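Local coordinates for protein kallistatin (PDB 6F4V) that inhibits tissue kallikrein as a serpin, being cleaved at its reactive site and forming a stable equimolar complex with the enzyme, at residues A[52-57]-A[292-297]; A[38-43]-A[314-319]; A[186-189]-A[193-196]; A[18-23]-A[27-32]. One frame throughout, in Å; residues are numbered along the deposited sequence.

Along the chain, contact 4 closes first, linking helix 6-23 to strand 29-31; contact 2 then opens on helix 33-44 and contact 1 on the next helix, 49-58. The hairpin of contact 3 follows, before the chain returns to complete contact 1 at 292-297 and contact 2 at 314-319. Contacts 1 and 2 have centres about 12 Å apart and touch, Leu295 packing on Tyr40 and Leu43. Contacts 2 and 4, centres about 17 Å apart, meet where His318 NE2 and Ser32 N probably share a hydrogen bond. Contact 3 lies about 42 Å from contact 1 between centres; it edges the sheet C part of a continuous mixed sheet whose sheet A part contact 2 ties to a helix.

Contact 1: A[52-57]-A[292-297]; sequences RSQILE and FTDLFS
Ile55, on helix 49-58 in the helical layer of the serpin fold, sends its two branches to two residues of the loop 292-297, which lies between helix 283-286 and strand 312-324. With CG1 anti to the carbonyl carbon (chi1 -70°), CG1 and CD1 run to the methyls of Leu295, CD1 meeting Leu295 CD1 at 4.1 Å, while CG2 falls toward the ring of Phe292 and lies 4.1 Å from its CE2. The same CE2 also rests 3.6 Å from Ile55 O. Leu295 continues this apolar layer onto Tyr40 and Leu43 of helix 33-44. The polar link is indirect: one water donates to Gln54 OE1 at 2.6 Å and accepts from Asp294 N at 3.0 Å. The amide of Gln54 covers Asp294 CB, with OE1 3.7 Å away, but the Asp294 carboxylate turns to the start of the helix, where OD2 is hydrogen-bonded to Ser51 OG. Within the loop's type I turn, Asp294 O accepts from both Ser297 N and Ser297 OG, the latter at 2.7 Å. Direct contact between the segments is therefore van der Waals packing, and the water supplies an acceptor for Asp294 N and a donor for Gln54 OE1.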
loop_
_atom_site.group_PDB
_atom_site.type_symbol
_atom_site.label_atom_id
_atom_site.label_comp_id
_atom_site.label_asym_id
_atom_site.label_seq_id
_atom_site.Cartn_x
_atom_site.Cartn_y
_atom_site.Cartn_z
ATOM N N ARG A 52 9.970 20.724 1.006
ATOM C CA ARG A 52 10.444 19.548 1.745
ATOM C C ARG A 52 9.544 19.284 2.952
ATOM O O ARG A 52 9.018 18.185 3.125
ATOM C CB ARG A 52 11.888 19.785 2.177
ATOM C CG ARG A 52 12.646 18.573 2.688
ATOM C CD ARG A 52 14.054 19.040 3.054
ATOM N NE ARG A 52 14.988 17.957 3.344
ATOM C CZ ARG A 52 15.961 17.502 2.541
ATOM N NH1 ARG A 52 16.144 17.975 1.304
ATOM N NH2 ARG A 52 16.743 16.501 2.979
ATOM N N SER A 53 9.312 20.314 3.764
ATOM C CA SER A 53 8.467 20.132 4.954
ATOM C C SER A 53 7.014 19.833 4.573
ATOM O O SER A 53 6.376 19.008 5.223
ATOM C CB SER A 53 8.575 21.320 5.920
ATOM O OG SER A 53 8.153 22.503 5.300
ATOM N N GLN A 54 6.509 20.461 3.518
ATOM C CA GLN A 54 5.147 20.202 3.066
ATOM C C GLN A 54 4.938 18.758 2.577
ATOM O O GLN A 54 3.884 18.225 2.791
ATOM C CB GLN A 54 4.732 21.202 1.995
ATOM C CG GLN A 54 4.576 22.597 2.620
ATOM C CD GLN A 54 3.612 23.492 1.916
ATOM O OE1 GLN A 54 2.482 23.089 1.595
ATOM N NE2 GLN A 54 4.005 24.771 1.763
ATOM N N ILE A 55 5.937 18.143 1.959
ATOM C CA ILE A 55 5.751 16.732 1.542
ATOM C C ILE A 55 5.647 15.876 2.803
ATOM O O ILE A 55 4.733 15.036 2.921
ATOM C CB ILE A 55 6.902 16.223 0.659
ATOM C CG1 ILE A 55 6.880 16.876 -0.720
ATOM C CG2 ILE A 55 6.845 14.700 0.508
ATOM C CD1 ILE A 55 8.237 16.722 -1.423
ATOM N N LEU A 56 6.555 16.115 3.757
ATOM C CA LEU A 56 6.569 15.323 4.993
ATOM C C LEU A 56 5.317 15.546 5.805
ATOM O O LEU A 56 4.778 14.592 6.342
ATOM C CB LEU A 56 7.809 15.592 5.828
ATOM C CG LEU A 56 9.110 15.173 5.133
ATOM C CD1 LEU A 56 10.294 15.449 6.042
ATOM C CD2 LEU A 56 9.083 13.725 4.714
ATOM N N GLU A 57 4.796 16.782 5.824
ATOM C CA GLU A 57 3.526 17.053 6.522
ATOM C C GLU A 57 2.333 16.384 5.857
ATOM O O GLU A 57 1.490 15.859 6.547
ATOM C CB GLU A 57 3.270 18.566 6.693
ATOM C CG GLU A 57 4.194 19.092 7.765
ATOM C CD GLU A 57 4.309 20.607 7.828
ATOM O OE1 GLU A 57 3.915 21.295 6.861
ATOM O OE2 GLU A 57 4.848 21.063 8.859
ATOM N N PHE A 292 -0.735 17.864 -0.679
ATOM C CA PHE A 292 0.409 17.965 -1.582
ATOM C C PHE A 292 0.208 19.030 -2.673
ATOM O O PHE A 292 0.767 18.911 -3.761
ATOM C CB PHE A 292 0.718 16.604 -2.209
ATOM C CG PHE A 292 1.090 15.549 -1.181
ATOM C CD1 PHE A 292 0.099 14.887 -0.470
ATOM C CD2 PHE A 292 2.408 15.284 -0.893
ATOM C CE1 PHE A 292 0.420 13.924 0.475
ATOM C CE2 PHE A 292 2.742 14.315 0.055
ATOM C CZ PHE A 292 1.750 13.636 0.721
ATOM N N THR A 293 -0.553 20.080 -2.378
ATOM C CA THR A 293 -0.735 21.150 -3.371
ATOM C C THR A 293 0.585 21.804 -3.769
ATOM O O THR A 293 0.802 22.046 -4.960
ATOM C CB THR A 293 -1.712 22.220 -2.880
ATOM O OG1 THR A 293 -1.279 22.675 -1.585
ATOM C CG2 THR A 293 -3.073 21.650 -2.799
ATOM N N ASP A 294 1.484 22.049 -2.822
ATOM C CA ASP A 294 2.775 22.661 -3.158
ATOM C C ASP A 294 3.548 21.823 -4.156
ATOM O O ASP A 294 4.012 22.338 -5.181
ATOM C CB ASP A 294 3.649 22.935 -1.940
ATOM C CG ASP A 294 5.025 23.489 -2.325
ATOM O OD1 ASP A 294 5.072 24.701 -2.623
ATOM O OD2 ASP A 294 6.028 22.716 -2.354
ATOM N N LEU A 295 3.691 20.531 -3.865
ATOM C CA LEU A 295 4.517 19.662 -4.699
ATOM C C LEU A 295 4.080 19.627 -6.160
ATOM O O LEU A 295 4.929 19.565 -7.084
ATOM C CB LEU A 295 4.562 18.222 -4.117
ATOM C CG LEU A 295 5.294 17.186 -4.960
ATOM C CD1 LEU A 295 6.750 17.594 -5.145
ATOM C CD2 LEU A 295 5.245 15.793 -4.337
ATOM N N PHE A 296 2.776 19.634 -6.374
ATOM C CA PHE A 296 2.202 19.559 -7.725
ATOM C C PHE A 296 1.906 20.922 -8.349
ATOM O O PHE A 296 1.212 20.988 -9.361
ATOM C CB PHE A 296 0.965 18.670 -7.699
ATOM C CG PHE A 296 1.312 17.237 -7.415
ATOM C CD1 PHE A 296 1.933 16.474 -8.393
ATOM C CD2 PHE A 296 1.107 16.688 -6.167
ATOM C CE1 PHE A 296 2.327 15.157 -8.121
ATOM C CE2 PHE A 296 1.448 15.364 -5.913
ATOM C CZ PHE A 296 2.053 14.604 -6.893
ATOM N N SER A 297 2.476 21.980 -7.790
ATOM C CA SER A 297 2.265 23.340 -8.290
ATOM C C SER A 297 3.498 23.844 -8.990
ATOM O O SER A 297 4.577 23.258 -8.907
ATOM C CB SER A 297 1.932 24.273 -7.125
ATOM O OG SER A 297 3.104 24.574 -6.379
HETATM O O HOH W 1 1.611 21.191 0.046
#

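Contact 2: A[38-43]-A[314-319]; sequences AAYAML and SKSFHK
Tyr40 and Ser316 join helix 33-44 to strand 312-324 of sheet A, the central sheet of the serpin fold, and they are the sole point where the two segments touch. The tight part is polar: Tyr40 OH donates to Ser316 OG at 2.6 Å, and Ser316 CB follows at 3.2 Å from Tyr40 OH. Tyr40 CG is anti to the carbonyl carbon (chi1 -79°), which sends the ring off the helix to the strand, and Ser316 OG meets it at the edge, near the ring plane. The ring also packs on Leu283 and Leu287, and Phe337 of the neighbouring strand 328-340 is turned nearly perpendicular to it. The contact itself is small, a single pair of side chains; toward solvent lie the partly exposed Lys315, whose NZ forms a salt bridge with Asp284, and Lys319, whose NZ bonds to Val149 O. A phenylalanine at Tyr40 would probably leave Ser316 OG without its donor and the helix without its polar hold on the strand. Ser316 OG is not only an acceptor: it is also hydrogen-bonded to the backbone oxygen Ser336 O, a relay from Tyr40 OH to strand 328-340.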
loop_
_atom_site.group_PDB
_atom_site.type_symbol
_atom_site.label_atom_id
_atom_site.label_comp_id
_atom_site.label_asym_id
_atom_site.label_seq_id
_atom_site.Cartn_x
_atom_site.Cartn_y
_atom_site.Cartn_z
ATOM N N ALA A 38 6.968 5.807 1.371
ATOM C CA ALA A 38 8.397 5.677 1.121
ATOM C C ALA A 38 8.868 6.357 -0.166
ATOM O O ALA A 38 9.956 6.935 -0.179
ATOM C CB ALA A 38 8.826 4.210 1.113
ATOM N N ALA A 39 8.066 6.291 -1.222
ATOM C CA ALA A 39 8.385 7.010 -2.478
ATOM C C ALA A 39 8.478 8.520 -2.258
ATOM O O ALA A 39 9.437 9.190 -2.675
ATOM C CB ALA A 39 7.368 6.682 -3.562
ATOM N N TYR A 40 7.467 9.050 -1.607
ATOM C CA TYR A 40 7.392 10.496 -1.388
ATOM C C TYR A 40 8.384 10.997 -0.343
ATOM O O TYR A 40 8.961 12.071 -0.503
ATOM C CB TYR A 40 5.948 10.908 -1.125
ATOM C CG TYR A 40 5.151 10.999 -2.412
ATOM C CD1 TYR A 40 4.824 9.865 -3.162
ATOM C CD2 TYR A 40 4.761 12.227 -2.919
ATOM C CE1 TYR A 40 4.114 9.956 -4.349
ATOM C CE2 TYR A 40 4.031 12.321 -4.085
ATOM C CZ TYR A 40 3.722 11.205 -4.809
ATOM O OH TYR A 40 3.032 11.367 -5.978
ATOM N N ALA A 41 8.651 10.193 0.687
ATOM C CA ALA A 41 9.710 10.548 1.629
ATOM C C ALA A 41 11.085 10.562 0.932
ATOM O O ALA A 41 11.886 11.517 1.102
ATOM C CB ALA A 41 9.702 9.611 2.811
ATOM N N MET A 42 11.325 9.584 0.075
ATOM C CA MET A 42 12.559 9.597 -0.713
ATOM C C MET A 42 12.677 10.835 -1.631
ATOM O O MET A 42 13.734 11.484 -1.667
ATOM C CB MET A 42 12.676 8.319 -1.528
ATOM C CG MET A 42 14.006 8.212 -2.274
ATOM S SD MET A 42 14.168 6.584 -3.034
ATOM C CE MET A 42 13.130 6.676 -4.387
ATOM N N LEU A 43 11.600 11.140 -2.358
ATOM C CA LEU A 43 11.521 12.333 -3.199
ATOM C C LEU A 43 11.872 13.601 -2.434
ATOM O O LEU A 43 12.569 14.482 -2.990
ATOM C CB LEU A 43 10.114 12.475 -3.793
ATOM C CG LEU A 43 9.850 13.718 -4.644
ATOM C CD1 LEU A 43 10.656 13.693 -5.921
ATOM C CD2 LEU A 43 8.378 13.800 -4.953
ATOM N N SER A 314 5.915 15.966 -12.607
ATOM C CA SER A 314 5.161 15.504 -13.745
ATOM C C SER A 314 4.186 14.416 -13.219
ATOM O O SER A 314 3.539 14.631 -12.197
ATOM C CB SER A 314 6.082 15.035 -14.876
ATOM O OG SER A 314 5.334 14.916 -16.092
ATOM N N LYS A 315 4.045 13.286 -13.897
ATOM C CA LYS A 315 3.043 12.298 -13.529
ATOM C C LYS A 315 3.551 11.423 -12.380
ATOM O O LYS A 315 4.754 11.172 -12.265
ATOM C CB LYS A 315 2.704 11.394 -14.726
ATOM C CG LYS A 315 2.035 12.080 -15.930
ATOM C CD LYS A 315 0.748 12.833 -15.609
ATOM C CE LYS A 315 -0.418 11.877 -15.374
ATOM N NZ LYS A 315 -1.650 12.590 -14.954
ATOM N N SER A 316 2.614 10.924 -11.583
ATOM C CA SER A 316 2.900 9.966 -10.493
ATOM C C SER A 316 1.810 8.910 -10.433
ATOM O O SER A 316 0.611 9.243 -10.304
ATOM C CB SER A 316 3.011 10.681 -9.125
ATOM O OG SER A 316 3.261 9.764 -8.048
ATOM N N PHE A 317 2.211 7.637 -10.566
ATOM C CA PHE A 317 1.260 6.526 -10.608
ATOM C C PHE A 317 1.451 5.596 -9.440
ATOM O O PHE A 317 2.550 5.499 -8.881
ATOM C CB PHE A 317 1.403 5.751 -11.922
ATOM C CG PHE A 317 1.184 6.604 -13.130
ATOM C CD1 PHE A 317 -0.118 7.007 -13.490
ATOM C CD2 PHE A 317 2.257 7.052 -13.882
ATOM C CE1 PHE A 317 -0.335 7.806 -14.613
ATOM C CE2 PHE A 317 2.042 7.871 -14.998
ATOM C CZ PHE A 317 0.759 8.241 -15.355
ATOM N N HIS A 318 0.377 4.932 -9.057
ATOM C CA HIS A 318 0.443 3.849 -8.087
ATOM C C HIS A 318 -0.446 2.701 -8.567
ATOM O O HIS A 318 -1.591 2.931 -8.935
ATOM C CB HIS A 318 -0.038 4.303 -6.702
ATOM C CG HIS A 318 0.100 3.235 -5.660
ATOM N ND1 HIS A 318 1.306 2.939 -5.071
ATOM C CD2 HIS A 318 -0.805 2.385 -5.124
ATOM C CE1 HIS A 318 1.134 1.940 -4.217
ATOM N NE2 HIS A 318 -0.140 1.579 -4.240
ATOM N N LYS A 319 0.090 1.487 -8.626
ATOM C CA LYS A 319 -0.694 0.307 -8.914
ATOM C C LYS A 319 -0.424 -0.752 -7.890
ATOM O O LYS A 319 0.688 -0.846 -7.349
ATOM C CB LYS A 319 -0.370 -0.256 -10.292
ATOM C CG LYS A 319 -0.655 0.719 -11.424
ATOM C CD LYS A 319 -0.271 0.125 -12.780
ATOM C CE LYS A 319 -1.437 -0.555 -13.466
ATOM N NZ LYS A 319 -1.136 -0.850 -14.906
#

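Contact 3: A[186-189]-A[193-196]; sequences DFYV and TTVR
Phe187 and Val195 form the hydrogen-bonded pair at the heart of an antiparallel beta hairpin, strands 183-188 and 193-202, in what is sheet C of the serpin fold. Both backbone bonds are well formed: Phe187 N donates to Val195 O at 2.8 Å, and Val195 N returns to Phe187 O with an angle of 168° at the hydrogen, in the carbonyl plane. Each oxygen also receives a CA-H contact, Val195 O from Asp186 CA and Phe187 O from Thr194 CA. Toward the turn, where the chain bends at Val189, the pairing slackens: Val189 N to Thr193 O measures 2.9 Å but its angle of 123° makes it a weak bond. Thr193 OG1 is satisfied outside the pair, by Asp190 OD1, and the backbone of Tyr188 bonds to another protein chain. On one face stand Asp186, Tyr188, Thr194 and Arg196. Arg196, bent at chi2 and chi3, brings its guanidinium edge to Asp186 OD1 in a salt bridge, with NE at 3.3 Å and NH1 slightly farther, both bonds weak; the carboxylate is turned 70° from the guanidinium plane. Thr194 OG1 sits at the edge of the Tyr188 ring. On the other face Val195 CG2 occupies the position between its backbone N and carbonyl carbon, which places it 3.8 Å from Phe187 CB and 4.0 Å from Val189 CG2.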
loop_
_atom_site.group_PDB
_atom_site.type_symbol
_atom_site.label_atom_id
_atom_site.label_comp_id
_atom_site.label_asym_id
_atom_site.label_seq_id
_atom_site.Cartn_x
_atom_site.Cartn_y
_atom_site.Cartn_z
ATOM N N ASP A 186 -22.497 -17.776 -3.897
ATOM C CA ASP A 186 -23.022 -16.459 -4.169
ATOM C C ASP A 186 -22.306 -15.395 -3.301
ATOM O O ASP A 186 -22.006 -15.638 -2.140
ATOM C CB ASP A 186 -24.510 -16.406 -3.904
ATOM C CG ASP A 186 -25.318 -17.107 -4.981
ATOM O OD1 ASP A 186 -24.786 -17.423 -6.080
ATOM O OD2 ASP A 186 -26.497 -17.297 -4.706
ATOM N N PHE A 187 -22.028 -14.264 -3.920
ATOM C CA PHE A 187 -21.442 -13.103 -3.258
ATOM C C PHE A 187 -22.357 -11.937 -3.585
ATOM O O PHE A 187 -22.564 -11.609 -4.755
ATOM C CB PHE A 187 -20.023 -12.859 -3.788
ATOM C CG PHE A 187 -19.268 -11.790 -3.048
ATOM C CD1 PHE A 187 -19.475 -10.451 -3.337
ATOM C CD2 PHE A 187 -18.342 -12.126 -2.088
ATOM C CE1 PHE A 187 -18.757 -9.465 -2.656
ATOM C CE2 PHE A 187 -17.636 -11.160 -1.401
ATOM C CZ PHE A 187 -17.843 -9.830 -1.690
ATOM N N TYR A 188 -22.883 -11.305 -2.544
ATOM C CA TYR A 188 -23.907 -10.263 -2.648
ATOM C C TYR A 188 -23.221 -8.910 -2.676
ATOM O O TYR A 188 -22.908 -8.342 -1.644
ATOM C CB TYR A 188 -24.914 -10.391 -1.485
ATOM C CG TYR A 188 -25.393 -11.833 -1.337
ATOM C CD1 TYR A 188 -26.216 -12.420 -2.299
ATOM C CD2 TYR A 188 -24.963 -12.631 -0.268
ATOM C CE1 TYR A 188 -26.618 -13.743 -2.183
ATOM C CE2 TYR A 188 -25.361 -13.961 -0.143
ATOM C CZ TYR A 188 -26.195 -14.507 -1.116
ATOM O OH TYR A 188 -26.582 -15.819 -1.019
ATOM N N VAL A 189 -22.970 -8.432 -3.883
ATOM C CA VAL A 189 -22.301 -7.150 -4.123
ATOM C C VAL A 189 -23.152 -6.024 -3.554
ATOM O O VAL A 189 -22.658 -5.145 -2.820
ATOM C CB VAL A 189 -22.041 -6.965 -5.624
ATOM C CG1 VAL A 189 -21.468 -5.572 -5.939
ATOM C CG2 VAL A 189 -21.132 -8.071 -6.137
ATOM N N THR A 193 -27.436 -7.180 -6.859
ATOM C CA THR A 193 -26.319 -7.688 -7.662
ATOM C C THR A 193 -25.626 -8.808 -6.919
ATOM O O THR A 193 -25.154 -8.624 -5.790
ATOM C CB THR A 193 -25.293 -6.582 -7.954
ATOM O OG1 THR A 193 -25.981 -5.396 -8.374
ATOM C CG2 THR A 193 -24.287 -7.037 -9.016
ATOM N N THR A 194 -25.568 -9.957 -7.579
ATOM C CA THR A 194 -25.041 -11.175 -6.998
ATOM C C THR A 194 -24.103 -11.802 -8.017
ATOM O O THR A 194 -24.472 -11.969 -9.175
ATOM C CB THR A 194 -26.180 -12.146 -6.619
ATOM O OG1 THR A 194 -27.048 -11.516 -5.669
ATOM C CG2 THR A 194 -25.619 -13.425 -5.998
ATOM N N VAL A 195 -22.896 -12.160 -7.584
ATOM C CA VAL A 195 -21.924 -12.800 -8.470
ATOM C C VAL A 195 -21.528 -14.133 -7.886
ATOM O O VAL A 195 -21.859 -14.444 -6.755
ATOM C CB VAL A 195 -20.684 -11.911 -8.715
ATOM C CG1 VAL A 195 -21.091 -10.578 -9.349
ATOM C CG2 VAL A 195 -19.907 -11.679 -7.426
ATOM N N ARG A 196 -20.815 -14.927 -8.669
ATOM C CA ARG A 196 -20.345 -16.224 -8.217
ATOM C C ARG A 196 -18.867 -16.143 -7.982
ATOM O O ARG A 196 -18.154 -15.627 -8.807
ATOM C CB ARG A 196 -20.590 -17.305 -9.265
ATOM C CG ARG A 196 -22.051 -17.518 -9.581
ATOM C CD ARG A 196 -22.420 -18.977 -9.407
ATOM N NE ARG A 196 -22.860 -19.250 -8.043
ATOM C CZ ARG A 196 -23.033 -20.457 -7.519
ATOM N NH1 ARG A 196 -23.480 -20.552 -6.279
ATOM N NH2 ARG A 196 -22.746 -21.559 -8.199
#

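Contact 4: A[18-23]-A[27-32]; sequences YLIASE and KNIFFS. With EDO (1,2-ethanediol), chain E; EDO (1,2-ethanediol), chain G.
A helix-to-strand packing near the start of the serpin fold sets Ile29, on strand 29-31, against Ile20 and Ala21 near the end of helix 6-23. Ile29 points its side chain toward the helix, and its CG1, anti to the carbonyl carbon (chi1 -64°), carries CD1 onto the helix surface. There Ile29 CD1 lies 3.7 Å from Ala21 CA and 3.9 Å from Ala21 CB, while Ile29 CG1 meets Ile20 CG2 at 3.8 Å. All three residues are buried, and the contact is purely apolar. The small Ala21 lets the isoleucine come close to the helix backbone. Tyr281 of strand 269-282 packs on both Ile20 and Ile29.

Two 1,2-ethanediol molecules, probably from the crystallisation liquor, lie at the polar margin. One accepts from Asn28 N through its O1 at 2.9 Å, the angle at the hydrogen being 165°, and its C1 lies 3.5 Å from Asn28 CG. The other donates from O1 to Glu23 OE1, and its C1 touches Ile20 CD1; Glu23 OE2 is paired with Arg289. Asn28 OD1 is hydrogen-bonded to the backbone of another protein chain. With an alanine in its place, that backbone would probably lose its side-chain acceptor. Beyond it, residues 29 to 31 pair antiparallel with a strand of that chain, and Ser32 then caps the following helix through Ser35 N. This is the packing of the N-terminal helix on the short first strand of sheet B in serpins; here a second chain extends the sheet, consistent with the C-terminal fragment left by cleavage.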
loop_
_atom_site.group_PDB
_atom_site.type_symbol
_atom_site.label_atom_id
_atom_site.label_comp_id
_atom_site.label_asym_id
_atom_site.label_seq_id
_atom_site.Cartn_x
_atom_site.Cartn_y
_atom_site.Cartn_z
ATOM N N TYR A 18 -9.669 6.832 2.798
ATOM C CA TYR A 18 -10.926 7.570 2.975
ATOM C C TYR A 18 -11.266 8.423 1.746
ATOM O O TYR A 18 -12.416 8.474 1.322
ATOM C CB TYR A 18 -10.875 8.442 4.199
ATOM C CG TYR A 18 -12.208 9.112 4.483
ATOM C CD1 TYR A 18 -13.188 8.444 5.221
ATOM C CD2 TYR A 18 -12.489 10.391 4.014
ATOM C CE1 TYR A 18 -14.409 9.050 5.499
ATOM C CE2 TYR A 18 -13.720 11.010 4.291
ATOM C CZ TYR A 18 -14.666 10.329 5.041
ATOM O OH TYR A 18 -15.904 10.885 5.344
ATOM N N LEU A 19 -10.262 9.078 1.188
ATOM C CA LEU A 19 -10.440 9.930 -0.004
ATOM C C LEU A 19 -10.922 9.078 -1.187
ATOM O O LEU A 19 -11.919 9.416 -1.839
ATOM C CB LEU A 19 -9.142 10.671 -0.346
ATOM C CG LEU A 19 -9.152 11.567 -1.621
ATOM C CD1 LEU A 19 -8.006 12.547 -1.629
ATOM C CD2 LEU A 19 -9.014 10.784 -2.901
ATOM N N ILE A 20 -10.271 7.937 -1.426
ATOM C CA ILE A 20 -10.645 7.074 -2.545
ATOM C C ILE A 20 -12.058 6.537 -2.357
ATOM O O ILE A 20 -12.873 6.545 -3.286
ATOM C CB ILE A 20 -9.703 5.834 -2.709
ATOM C CG1 ILE A 20 -8.240 6.265 -2.871
ATOM C CG2 ILE A 20 -10.122 4.977 -3.908
ATOM C CD1 ILE A 20 -7.966 7.194 -4.026
ATOM N N ALA A 21 -12.335 6.056 -1.166
ATOM C CA ALA A 21 -13.637 5.448 -0.861
ATOM C C ALA A 21 -14.774 6.453 -0.967
ATOM O O ALA A 21 -15.888 6.105 -1.336
ATOM C CB ALA A 21 -13.626 4.836 0.520
ATOM N N SER A 22 -14.488 7.697 -0.607
ATOM C CA SER A 22 -15.522 8.717 -0.650
ATOM C C SER A 22 -15.679 9.295 -2.067
ATOM O O SER A 22 -16.801 9.626 -2.457
ATOM C CB SER A 22 -15.274 9.724 0.468
ATOM O OG SER A 22 -14.186 10.470 0.149
ATOM N N GLU A 23 -14.603 9.384 -2.858
ATOM C CA GLU A 23 -14.680 9.923 -4.228
ATOM C C GLU A 23 -15.162 8.896 -5.255
ATOM O O GLU A 23 -15.848 9.274 -6.211
ATOM C CB GLU A 23 -13.356 10.539 -4.668
ATOM C CG GLU A 23 -13.044 11.816 -3.884
ATOM C CD GLU A 23 -11.792 12.515 -4.314
ATOM O OE1 GLU A 23 -11.106 12.043 -5.238
ATOM O OE2 GLU A 23 -11.488 13.566 -3.709
ATOM N N LYS A 27 -16.608 0.742 -5.446
ATOM C CA LYS A 27 -15.557 0.204 -6.302
ATOM C C LYS A 27 -14.505 -0.488 -5.436
ATOM O O LYS A 27 -14.161 0.018 -4.356
ATOM C CB LYS A 27 -14.871 1.316 -7.086
ATOM C CG LYS A 27 -15.798 2.017 -8.096
ATOM C CD LYS A 27 -15.971 1.197 -9.368
ATOM C CE LYS A 27 -17.243 1.583 -10.104
ATOM N NZ LYS A 27 -17.416 3.066 -10.202
ATOM N N ASN A 28 -13.962 -1.578 -5.967
ATOM C CA ASN A 28 -12.773 -2.235 -5.383
ATOM C C ASN A 28 -11.657 -1.194 -5.208
ATOM O O ASN A 28 -11.426 -0.322 -6.078
ATOM C CB ASN A 28 -12.240 -3.362 -6.261
ATOM C CG ASN A 28 -13.220 -4.515 -6.426
ATOM O OD1 ASN A 28 -14.130 -4.674 -5.649
ATOM N ND2 ASN A 28 -12.976 -5.361 -7.426
ATOM N N ILE A 29 -10.985 -1.284 -4.066
ATOM C CA ILE A 29 -9.857 -0.422 -3.738
ATOM C C ILE A 29 -8.703 -1.316 -3.311
ATOM O O ILE A 29 -8.896 -2.258 -2.552
ATOM C CB ILE A 29 -10.191 0.552 -2.588
ATOM C CG1 ILE A 29 -11.319 1.517 -3.011
ATOM C CG2 ILE A 29 -8.965 1.306 -2.092
ATOM C CD1 ILE A 29 -11.946 2.249 -1.837
ATOM N N PHE A 30 -7.504 -1.016 -3.800
ATOM C CA PHE A 30 -6.326 -1.705 -3.287
ATOM C C PHE A 30 -5.080 -0.907 -3.536
ATOM O O PHE A 30 -4.778 -0.573 -4.661
ATOM C CB PHE A 30 -6.172 -3.153 -3.844
ATOM C CG PHE A 30 -5.221 -3.977 -3.036
ATOM C CD1 PHE A 30 -5.553 -4.363 -1.723
ATOM C CD2 PHE A 30 -3.975 -4.310 -3.533
ATOM C CE1 PHE A 30 -4.649 -5.090 -0.956
ATOM C CE2 PHE A 30 -3.063 -5.008 -2.743
ATOM C CZ PHE A 30 -3.413 -5.402 -1.464
ATOM N N PHE A 31 -4.344 -0.606 -2.466
ATOM C CA PHE A 31 -3.087 0.112 -2.610
ATOM C C PHE A 31 -2.128 -0.234 -1.499
ATOM O O PHE A 31 -2.513 -0.818 -0.501
ATOM C CB PHE A 31 -3.330 1.639 -2.655
ATOM C CG PHE A 31 -3.770 2.234 -1.355
ATOM C CD1 PHE A 31 -5.062 2.068 -0.910
ATOM C CD2 PHE A 31 -2.905 2.980 -0.599
ATOM C CE1 PHE A 31 -5.485 2.598 0.296
ATOM C CE2 PHE A 31 -3.341 3.553 0.595
ATOM C CZ PHE A 31 -4.608 3.286 1.059
ATOM N N SER A 32 -0.862 0.110 -1.704
ATOM C CA SER A 32 0.123 0.067 -0.651
ATOM C C SER A 32 0.452 1.454 -0.092
ATOM O O SER A 32 1.179 2.206 -0.722
ATOM C CB SER A 32 1.411 -0.565 -1.116
ATOM O OG SER A 32 2.338 -0.546 -0.050
HETATM C C1 EDO E . -15.796 -3.456 -8.535
HETATM O O1 EDO E . -14.912 -2.344 -8.646
HETATM C C2 EDO E . -16.969 -3.231 -9.485
HETATM O O2 EDO E . -17.923 -2.436 -8.799
HETATM C C1 EDO G . -10.230 8.701 -6.596
HETATM O O1 EDO G . -10.756 9.925 -7.130
HETATM C C2 EDO G . -10.375 7.568 -7.608
HETATM O O2 EDO G . -9.102 7.175 -8.136
#